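Local structure of kinectin 1 (Kinesin receptor) (Legionella pneumophila, 4MU6) at residues Q209-Y214 with L222-G227. The protein is a Legionella effector whose precise role is not settled; this chain is its N-terminal domain, an elongated, largely helical coiled-coil structure. Numbering follows the deposited sequence.
Sequences QARIGY and LSTLSG
Thr224 holds CG2 anti to its carbonyl carbon and OG1 between the backbone N and that carbon (chi1 78°), while Arg211 turns CG beside its own backbone N (chi1 -68°). These torsions bring the methyl of Thr224 against the aliphatic base of Arg211. The contact belongs to the connection between helix 158-217 and helix 227-273 in the coiled-coil domain. A short 3-10 turn, 222-224, folds back on the end of helix 158-217 before helix 227-273 starts. Thr224 CG2 sits among three helix side chains. It lies 3.7 Å from Ala210 CB and 3.7 Å from Arg211 CG, with Tyr214 CB more distant at 4.2 Å. Ala210 points its methyl at the turn and allows a close approach: its CB is 3.5 Å from Ser223 CB and 3.3 Å from Ser223 O. The CA atoms of Ala210 and Thr224 are nearest across the two segments, 5.3 Å apart.

Ser223 OG is hydrogen-bonded to Asp220 OD1, and Thr224 OG1 to the carbonyl O of Ile221, which ties the threonine side chain into its own turn. Arg211 runs extended from CG to NE. Its NH2 forms a salt bridge with Asp80 OD2, and Tyr214 OH is hydrogen-bonded to Gln70 NE2; both bonds join the end of helix 158-217 to helix 43-105. One water links the two segments: it accepts from Arg211 NE at 2.8 Å and donates to Thr224 O at 3.1 Å.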
ATOM      1  N   GLN A 209      -0.972   1.304  15.604  1.00 38.16           N
ATOM      2  CA  GLN A 209      -1.886   0.313  16.143  1.00 39.09           C
ATOM      3  C   GLN A 209      -2.178  -0.757  15.084  1.00 39.56           C
ATOM      4  O   GLN A 209      -2.180  -1.967  15.377  1.00 34.63           O
ATOM      5  CB  GLN A 209      -3.183   0.975  16.581  1.00 30.09           C
ATOM      6  CG  GLN A 209      -4.185   0.007  17.193  1.00 25.98           C
ATOM      7  CD  GLN A 209      -3.890  -0.306  18.651  1.00 37.17           C
ATOM      8  OE1 GLN A 209      -2.910   0.182  19.218  1.00 41.69           O
ATOM      9  NE2 GLN A 209      -4.742  -1.121  19.268  1.00 42.02           N
ATOM     10  N   ALA A 210      -2.417  -0.306  13.851  1.00 30.32           N
ATOM     11  CA  ALA A 210      -2.725  -1.223  12.756  1.00 28.87           C
ATOM     12  C   ALA A 210      -1.564  -2.169  12.514  1.00 31.56           C
ATOM     13  O   ALA A 210      -1.765  -3.328  12.142  1.00 35.03           O
ATOM     14  CB  ALA A 210      -3.048  -0.460  11.476  1.00 29.49           C
ATOM     15  N   ARG A 211      -0.347  -1.673  12.708  1.00 25.84           N
ATOM     16  CA  ARG A 211       0.824  -2.508  12.484  1.00 29.17           C
ATOM     17  C   ARG A 211       0.860  -3.705  13.431  1.00 35.93           C
ATOM     18  O   ARG A 211       1.303  -4.785  13.042  1.00 35.14           O
ATOM     19  CB  ARG A 211       2.125  -1.700  12.548  1.00 34.84           C
ATOM     20  CG  ARG A 211       2.274  -0.711  11.387  1.00 37.11           C
ATOM     21  CD  ARG A 211       3.660  -0.080  11.347  1.00 35.16           C
ATOM     22  NE  ARG A 211       3.690   1.016  10.392  1.00 38.54           N
ATOM     23  CZ  ARG A 211       3.527   2.302  10.699  1.00 35.85           C
ATOM     24  NH1 ARG A 211       3.351   2.690  11.958  1.00 38.84           N
ATOM     25  NH2 ARG A 211       3.551   3.206   9.744  1.00 34.87           N
ATOM     26  N   ILE A 212       0.378  -3.517  14.661  1.00 35.53           N
ATOM     27  CA  ILE A 212       0.283  -4.623  15.611  1.00 34.89           C
ATOM     28  C   ILE A 212      -0.588  -5.744  15.044  1.00 30.25           C
ATOM     29  O   ILE A 212      -0.240  -6.903  15.133  1.00 31.64           O
ATOM     30  CB  ILE A 212      -0.318  -4.167  16.960  1.00 37.77           C
ATOM     31  CG1 ILE A 212       0.597  -3.142  17.651  1.00 44.76           C
ATOM     32  CG2 ILE A 212      -0.584  -5.366  17.843  1.00 31.55           C
ATOM     33  CD1 ILE A 212       1.932  -3.719  18.109  1.00 45.41           C
ATOM     34  N   GLY A 213      -1.726  -5.388  14.463  1.00 39.52           N
ATOM     35  CA  GLY A 213      -2.606  -6.373  13.867  1.00 37.95           C
ATOM     36  C   GLY A 213      -1.981  -6.994  12.629  1.00 39.85           C
ATOM     37  O   GLY A 213      -1.988  -8.216  12.469  1.00 34.16           O
ATOM     38  N   TYR A 214      -1.427  -6.155  11.758  1.00 32.41           N
ATOM     39  CA  TYR A 214      -0.831  -6.654  10.519  1.00 33.72           C
ATOM     40  C   TYR A 214       0.322  -7.602  10.800  1.00 33.63           C
ATOM     41  O   TYR A 214       0.422  -8.665  10.189  1.00 31.51           O
ATOM     42  CB  TYR A 214      -0.357  -5.502   9.625  1.00 30.47           C
ATOM     43  CG  TYR A 214       0.437  -5.943   8.406  1.00 35.25           C
ATOM     44  CD1 TYR A 214      -0.197  -6.514   7.302  1.00 34.96           C
ATOM     45  CD2 TYR A 214       1.820  -5.794   8.361  1.00 36.08           C
ATOM     46  CE1 TYR A 214       0.523  -6.911   6.187  1.00 37.60           C
ATOM     47  CE2 TYR A 214       2.549  -6.185   7.241  1.00 40.52           C
ATOM     48  CZ  TYR A 214       1.893  -6.739   6.162  1.00 41.31           C
ATOM     49  OH  TYR A 214       2.609  -7.129   5.060  1.00 51.49           O
ATOM     50  N   LEU A 222      -3.840  -2.086   4.850  1.00 28.70           N
ATOM     51  CA  LEU A 222      -4.244  -0.737   4.439  1.00 35.96           C
ATOM     52  C   LEU A 222      -4.304   0.261   5.587  1.00 41.76           C
ATOM     53  O   LEU A 222      -4.023   1.440   5.377  1.00 38.67           O
ATOM     54  CB  LEU A 222      -5.559  -0.751   3.643  1.00 33.86           C
ATOM     55  CG  LEU A 222      -5.440  -1.480   2.290  1.00 37.47           C
ATOM     56  CD1 LEU A 222      -6.796  -1.667   1.627  1.00 36.07           C
ATOM     57  CD2 LEU A 222      -4.492  -0.718   1.381  1.00 27.90           C
ATOM     58  N   SER A 223      -4.643  -0.201   6.796  1.00 32.62           N
ATOM     59  CA  SER A 223      -4.741   0.716   7.940  1.00 30.32           C
ATOM     60  C   SER A 223      -3.360   1.133   8.451  1.00 30.35           C
ATOM     61  O   SER A 223      -3.247   2.015   9.293  1.00 29.61           O
ATOM     62  CB  SER A 223      -5.595   0.143   9.082  1.00 30.12           C
ATOM     63  OG  SER A 223      -6.913  -0.175   8.654  1.00 33.33           O
ATOM     64  N   THR A 224      -2.302   0.521   7.929  1.00 31.02           N
ATOM     65  CA  THR A 224      -0.963   1.007   8.252  1.00 34.06           C
ATOM     66  C   THR A 224      -0.504   2.102   7.280  1.00 35.76           C
ATOM     67  O   THR A 224       0.608   2.613   7.402  1.00 28.94           O
ATOM     68  CB  THR A 224       0.082  -0.120   8.251  1.00 28.56           C
ATOM     69  OG1 THR A 224       0.443  -0.442   6.899  1.00 30.17           O
ATOM     70  CG2 THR A 224      -0.477  -1.371   8.947  1.00 38.24           C
ATOM     71  N   LEU A 225      -1.342   2.448   6.304  1.00 38.78           N
ATOM     72  CA  LEU A 225      -0.935   3.424   5.285  1.00 31.58           C
ATOM     73  C   LEU A 225      -1.817   4.664   5.291  1.00 31.78           C
ATOM     74  O   LEU A 225      -2.998   4.588   5.636  1.00 29.94           O
ATOM     75  CB  LEU A 225      -0.980   2.794   3.892  1.00 25.22           C
ATOM     76  CG  LEU A 225      -0.283   1.436   3.792  1.00 30.08           C
ATOM     77  CD1 LEU A 225      -0.636   0.764   2.481  1.00 27.56           C
ATOM     78  CD2 LEU A 225       1.223   1.600   3.939  1.00 27.54           C
ATOM     79  N   SER A 226      -1.249   5.794   4.874  1.00 37.57           N
ATOM     80  CA  SER A 226      -2.023   7.011   4.660  1.00 36.08           C
ATOM     81  C   SER A 226      -2.909   6.759   3.456  1.00 40.55           C
ATOM     82  O   SER A 226      -2.649   5.835   2.687  1.00 32.64           O
ATOM     83  CB  SER A 226      -1.095   8.181   4.356  1.00 31.84           C
ATOM     84  OG  SER A 226      -0.373   7.921   3.153  1.00 34.29           O
ATOM     85  N   GLY A 227      -3.938   7.587   3.278  1.00 38.94           N
ATOM     86  CA  GLY A 227      -4.876   7.411   2.180  1.00 36.39           C
ATOM     87  C   GLY A 227      -4.199   7.397   0.817  1.00 35.78           C
ATOM     88  O   GLY A 227      -4.536   6.593  -0.055  1.00 30.05           O
TER
HETATM   89  O   HOH W   1       3.268   1.005   7.661  1.00 36.97           O